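Local coordinates for protein HcgB (Methanococcus maripaludis, PDB 5D5P) that probably acts as a guanylyltransferase, joining a guanylyl group to a pyridinol precursor in biosynthesis of the FeGP cofactor of [Fe]-hydrogenase, at residues 39-44 / 91-96; 122-127 / 151-156. All blocks are in the same frame, centred on the assembly; numbering follows the deposited sequence.

Contact 1 of 2, residues 39-44 / 91-96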
loop_
_atom_site.group_PDB
_atom_site.type_symbol
_atom_site.label_atom_id
_atom_site.label_comp_id
_atom_site.label_asym_id
_atom_site.label_seq_id
_atom_site.Cartn_x
_atom_site.Cartn_y
_atom_site.Cartn_z
ATOM N N ASN A 39 -14.681 -7.222 -17.629
ATOM C CA ASN A 39 -13.679 -8.267 -17.661
ATOM C C ASN A 39 -12.709 -7.987 -16.534
ATOM O O ASN A 39 -12.003 -6.967 -16.518
ATOM C CB ASN A 39 -12.976 -8.301 -19.019
ATOM C CG ASN A 39 -13.870 -8.827 -20.107
ATOM O OD1 ASN A 39 -14.142 -10.023 -20.176
ATOM N ND2 ASN A 39 -14.340 -7.936 -20.969
ATOM N N VAL A 40 -12.671 -8.915 -15.585
ATOM C CA VAL A 40 -11.855 -8.745 -14.395
ATOM C C VAL A 40 -10.780 -9.795 -14.391
ATOM O O VAL A 40 -11.083 -10.965 -14.556
ATOM C CB VAL A 40 -12.712 -8.873 -13.116
ATOM C CG1 VAL A 40 -11.846 -8.769 -11.871
ATOM C CG2 VAL A 40 -13.813 -7.800 -13.087
ATOM N N THR A 41 -9.529 -9.386 -14.187
ATOM C CA THR A 41 -8.429 -10.335 -14.091
ATOM C C THR A 41 -7.911 -10.366 -12.676
ATOM O O THR A 41 -7.682 -9.324 -12.073
ATOM C CB THR A 41 -7.277 -9.982 -15.068
ATOM O OG1 THR A 41 -7.686 -10.261 -16.412
ATOM C CG2 THR A 41 -6.026 -10.823 -14.777
ATOM N N VAL A 42 -7.756 -11.568 -12.131
ATOM C CA VAL A 42 -7.144 -11.729 -10.826
ATOM C C VAL A 42 -5.718 -12.215 -11.062
ATOM O O VAL A 42 -5.489 -13.221 -11.722
ATOM C CB VAL A 42 -7.917 -12.712 -9.933
ATOM C CG1 VAL A 42 -7.342 -12.691 -8.557
ATOM C CG2 VAL A 42 -9.418 -12.340 -9.915
ATOM N N ALA A 43 -4.765 -11.456 -10.551
ATOM C CA ALA A 43 -3.356 -11.681 -10.837
ATOM C C ALA A 43 -2.814 -12.758 -9.921
ATOM O O ALA A 43 -1.986 -12.495 -9.070
ATOM C CB ALA A 43 -2.554 -10.362 -10.675
ATOM N N THR A 44 -3.300 -13.979 -10.094
ATOM C CA THR A 44 -2.845 -15.112 -9.300
ATOM C C THR A 44 -2.957 -16.357 -10.127
ATOM O O THR A 44 -3.736 -16.397 -11.073
ATOM C CB THR A 44 -3.690 -15.296 -8.037
ATOM O OG1 THR A 44 -3.104 -16.320 -7.234
ATOM C CG2 THR A 44 -5.118 -15.710 -8.408
ATOM N N ASP A 91 -0.726 -4.859 -18.601
ATOM C CA ASP A 91 0.008 -4.651 -19.844
ATOM C C ASP A 91 -0.141 -5.782 -20.840
ATOM O O ASP A 91 0.175 -5.620 -22.008
ATOM C CB ASP A 91 1.492 -4.424 -19.534
ATOM C CG ASP A 91 1.715 -3.117 -18.795
ATOM O OD1 ASP A 91 0.783 -2.274 -18.776
ATOM O OD2 ASP A 91 2.796 -2.928 -18.210
ATOM N N SER A 92 -0.634 -6.928 -20.383
ATOM C CA SER A 92 -0.651 -8.081 -21.258
ATOM C C SER A 92 -2.063 -8.544 -21.604
ATOM O O SER A 92 -2.219 -9.491 -22.368
ATOM C CB SER A 92 0.149 -9.238 -20.615
ATOM O OG SER A 92 -0.542 -9.748 -19.472
ATOM N N SER A 93 -3.075 -7.860 -21.081
ATOM C CA SER A 93 -4.476 -8.243 -21.344
ATOM C C SER A 93 -5.354 -7.012 -21.522
ATOM O O SER A 93 -4.860 -5.896 -21.418
ATOM C CB SER A 93 -5.011 -9.111 -20.208
ATOM O OG SER A 93 -5.320 -8.338 -19.058
ATOM N N ASP A 94 -6.642 -7.177 -21.852
ATOM C CA ASP A 94 -7.487 -5.978 -21.862
ATOM C C ASP A 94 -8.564 -6.025 -20.771
ATOM O O ASP A 94 -9.716 -5.655 -20.994
ATOM C CB ASP A 94 -8.093 -5.702 -23.240
ATOM C CG ASP A 94 -7.123 -4.918 -24.149
ATOM O OD1 ASP A 94 -6.731 -3.773 -23.786
ATOM O OD2 ASP A 94 -6.767 -5.431 -25.235
ATOM N N ALA A 95 -8.151 -6.448 -19.580
ATOM C CA ALA A 95 -9.024 -6.423 -18.399
ATOM C C ALA A 95 -9.449 -4.993 -18.082
ATOM O O ALA A 95 -8.659 -4.064 -18.273
ATOM C CB ALA A 95 -8.308 -7.047 -17.195
ATOM N N ASP A 96 -10.687 -4.827 -17.608
ATOM C CA ASP A 96 -11.232 -3.540 -17.146
ATOM C C ASP A 96 -10.847 -3.267 -15.703
ATOM O O ASP A 96 -10.836 -2.120 -15.230
ATOM C CB ASP A 96 -12.764 -3.525 -17.198
ATOM C CG ASP A 96 -13.299 -3.722 -18.575
ATOM O OD1 ASP A 96 -12.656 -3.236 -19.530
ATOM O OD2 ASP A 96 -14.376 -4.341 -18.698
HETATM O O HOH W 1 -12.190 -5.510 -21.390
#
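Asn39 and Asp96 grip each other through two hydrogen bonds that both use the backbone of Asn39. Asp96 N reaches Asn39 O at 2.7 Å, and it lies in the carbonyl plane. In return Asn39 N donates to Asp96 OD2 at 3.1 Å, a more bent bond (135° at the hydrogen) that arrives from above the carboxylate plane, 46° out of it. The torsion of Asp96 helps: with CG anti to the carbonyl carbon (chi1 -61°), the carboxylate lies beside its own backbone N and can face Asn39 N. OD2 has a second donor in Lys38 N.

A water adds an indirect bridge. It donates to Asp96 OD1 with its O 3.0 Å from that atom, and accepts a longer bond from Asn39 ND2; its approach to Asp94 O is doubtfully short. The other end of the Asn39 amide, OD1, is tied to Asn64 ND2.

The remaining contact is van der Waals. Ala95 CB sits 3.4 Å from Thr41 OG1 and 3.8 Å from Asn39 O, filling the angle between the strand backbone and the threonine. Ser93 OG stays 4.0 Å from Thr41 OG1, too far for a bond; its polar partner is Ala89 O in helix 81-92, and it also accepts a weak bond from Ala95 N.

The pair stands where residues 93-96 lead from helix 81-92 into strand 97-103, whose backbone pairs with Thr41 in parallel fashion through Leu97 and Ile99. Two backbone N-H groups, of Lys38 and Asn39, meet at Asp96 OD2 and would probably stabilise its negative charge; with Asp96 N on Asn39 O they tie the start of strand 39-43 to the approach to strand 97-103.

Contact 2 of 2, residues 122-127 / 151-156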
loop_
_atom_site.group_PDB
_atom_site.type_symbol
_atom_site.label_atom_id
_atom_site.label_comp_id
_atom_site.label_asym_id
_atom_site.label_seq_id
_atom_site.Cartn_x
_atom_site.Cartn_y
_atom_site.Cartn_z
ATOM N N ILE A 122 -4.451 3.022 -9.282
ATOM C CA ILE A 122 -4.826 2.315 -8.064
ATOM C C ILE A 122 -6.096 2.902 -7.457
ATOM O O ILE A 122 -6.138 4.084 -7.139
ATOM C CB ILE A 122 -3.682 2.384 -7.036
ATOM C CG1 ILE A 122 -2.490 1.586 -7.561
ATOM C CG2 ILE A 122 -4.130 1.825 -5.675
ATOM C CD1 ILE A 122 -1.206 1.931 -6.820
ATOM N N LEU A 123 -7.121 2.062 -7.287
ATOM C CA LEU A 123 -8.427 2.533 -6.833
ATOM C C LEU A 123 -8.606 2.379 -5.323
ATOM O O LEU A 123 -9.181 3.223 -4.665
ATOM C CB LEU A 123 -9.544 1.780 -7.570
ATOM C CG LEU A 123 -9.429 1.773 -9.089
ATOM C CD1 LEU A 123 -10.626 1.049 -9.662
ATOM C CD2 LEU A 123 -9.433 3.217 -9.605
ATOM N N THR A 124 -8.089 1.279 -4.793
ATOM C CA THR A 124 -8.204 0.981 -3.368
ATOM C C THR A 124 -7.281 -0.195 -3.064
ATOM O O THR A 124 -6.720 -0.772 -3.976
ATOM C CB THR A 124 -9.649 0.645 -2.957
ATOM O OG1 THR A 124 -9.711 0.474 -1.533
ATOM C CG2 THR A 124 -10.162 -0.646 -3.633
ATOM N N GLY A 125 -7.130 -0.548 -1.794
ATOM C CA GLY A 125 -6.182 -1.579 -1.414
ATOM C C GLY A 125 -6.278 -1.882 0.078
ATOM O O GLY A 125 -7.002 -1.221 0.819
ATOM N N SER A 126 -5.538 -2.889 0.532
ATOM C CA SER A 126 -5.483 -3.170 1.951
ATOM C C SER A 126 -4.214 -3.961 2.236
ATOM O O SER A 126 -3.602 -4.487 1.309
ATOM C CB SER A 126 -6.705 -3.963 2.364
ATOM O OG SER A 126 -6.718 -5.131 1.590
ATOM N N VAL A 127 -3.806 -4.026 3.495
ATOM C CA VAL A 127 -2.573 -4.751 3.817
ATOM C C VAL A 127 -2.835 -5.796 4.884
ATOM O O VAL A 127 -3.808 -5.708 5.613
ATOM C CB VAL A 127 -1.430 -3.812 4.278
ATOM C CG1 VAL A 127 -0.950 -2.950 3.104
ATOM C CG2 VAL A 127 -1.852 -2.982 5.474
ATOM N N GLU A 151 -14.707 -1.980 1.294
ATOM C CA GLU A 151 -15.412 -1.167 2.286
ATOM C C GLU A 151 -14.881 0.256 2.385
ATOM O O GLU A 151 -15.655 1.199 2.622
ATOM C CB GLU A 151 -15.289 -1.806 3.664
ATOM C CG GLU A 151 -16.119 -3.015 3.851
ATOM C CD GLU A 151 -16.032 -3.549 5.256
ATOM O OE1 GLU A 151 -15.120 -3.116 6.003
ATOM O OE2 GLU A 151 -16.876 -4.395 5.601
ATOM N N ARG A 152 -13.576 0.408 2.182
ATOM C CA ARG A 152 -12.980 1.720 2.371
ATOM C C ARG A 152 -13.254 2.662 1.202
ATOM O O ARG A 152 -13.013 3.857 1.338
ATOM C CB ARG A 152 -11.484 1.609 2.649
ATOM C CG ARG A 152 -10.705 1.019 1.567
ATOM C CD ARG A 152 -9.294 0.701 2.085
ATOM N NE ARG A 152 -8.461 1.886 2.298
ATOM C CZ ARG A 152 -7.944 2.640 1.327
ATOM N NH1 ARG A 152 -7.171 3.672 1.646
ATOM N NH2 ARG A 152 -8.229 2.403 0.039
ATOM N N ILE A 153 -13.811 2.161 0.084
ATOM C CA ILE A 153 -14.338 3.082 -0.929
ATOM C C ILE A 153 -15.864 2.977 -1.055
ATOM O O ILE A 153 -16.448 3.441 -2.039
ATOM C CB ILE A 153 -13.666 2.909 -2.326
ATOM C CG1 ILE A 153 -13.595 1.448 -2.783
ATOM C CG2 ILE A 153 -12.263 3.484 -2.262
ATOM C CD1 ILE A 153 -14.940 0.885 -3.287
ATOM N N GLY A 154 -16.496 2.409 -0.029
ATOM C CA GLY A 154 -17.944 2.487 0.138
ATOM C C GLY A 154 -18.743 1.335 -0.434
ATOM O O GLY A 154 -19.981 1.399 -0.509
ATOM N N ILE A 155 -18.054 0.267 -0.814
ATOM C CA ILE A 155 -18.735 -0.929 -1.292
ATOM C C ILE A 155 -18.757 -1.978 -0.190
ATOM O O ILE A 155 -17.705 -2.494 0.196
ATOM C CB ILE A 155 -18.059 -1.519 -2.540
ATOM C CG1 ILE A 155 -18.214 -0.560 -3.720
ATOM C CG2 ILE A 155 -18.706 -2.861 -2.882
ATOM C CD1 ILE A 155 -17.609 -1.068 -5.024
ATOM N N VAL A 156 -19.954 -2.270 0.316
ATOM C CA VAL A 156 -20.122 -3.241 1.385
ATOM C C VAL A 156 -20.648 -4.580 0.869
ATOM O O VAL A 156 -21.737 -4.665 0.294
ATOM C CB VAL A 156 -21.063 -2.710 2.481
ATOM C CG1 VAL A 156 -21.172 -3.721 3.598
ATOM C CG2 VAL A 156 -20.537 -1.399 3.032
#
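The guanidinium of Arg152 meets Thr124 at its edge: Thr124 OG1 lies only 1° out of the plane, 2.9 Å from Arg152 NH2, and accepts a hydrogen bond with 152° at the hydrogen. Thr124 CB is also at this edge and in plane, whereas Gly125 N approaches obliquely, 3.6 Å from Arg152 NH2. The guanidinium also bonds across the dimer interface, NH2 to Ser109 O and NH1 to Ser128 O of the second subunit.

Arg152 CD packs 3.2 Å from Gly125 O, and the bend at chi3 (-72°) beyond it swings the guanidinium round so that NH2 reaches Thr124 OG1. The buried carbonyl of Gly125 has no hydrogen-bond partner in the model, and the neighbouring positive charge may partly compensate. Thr124 OG1, which accepts the bond from Arg152 NH2, is also bonded to Ala149 O, a carbonyl that can only accept, and so donates there. An alanine in place of Arg152 would probably leave Thr124 OG1 and two carbonyls of the second subunit without their donor, and open a gap beside Gly125.

Ile153 crosses Thr124 nearly at right angles, its CG2 3.9 Å from Thr124 CB. Ile153 CG2 is also 3.9 Å from Leu123 O.

Both partners have irregular backbones. Leu123 and Thr124 form a classic beta bulge opposite Ile115 of strand 111-117, while Gly154 completes a Schellman motif ending helix 138-151. Helix 24-35 packs against Leu123 and Ile153 through Ile30, and the second subunit lies against Ile122, Leu123, Arg152 and Ile153.

Contact 1 closes before contact 2 opens along the chain, and the two lie on opposite sides of the chain's centre, about 18 Å between centres and about 6 Å between nearest atoms. They do not touch but share one mixed sheet, ordered 64-67, 39-43, 97-103, 111-117, 122-128. Contact 1 belongs to its parallel part, where helix 81-92 feeds strand 97-103; contact 2 joins strand 122-128, outermost within the chain, to the loop that follows helix 138-151. Their surroundings differ accordingly: no other chain of the assembly touches contact 1, whereas contact 2 is built into the dimer interface. Contact 1 is thus internal to the subunit, while contact 2 is shared with its partner.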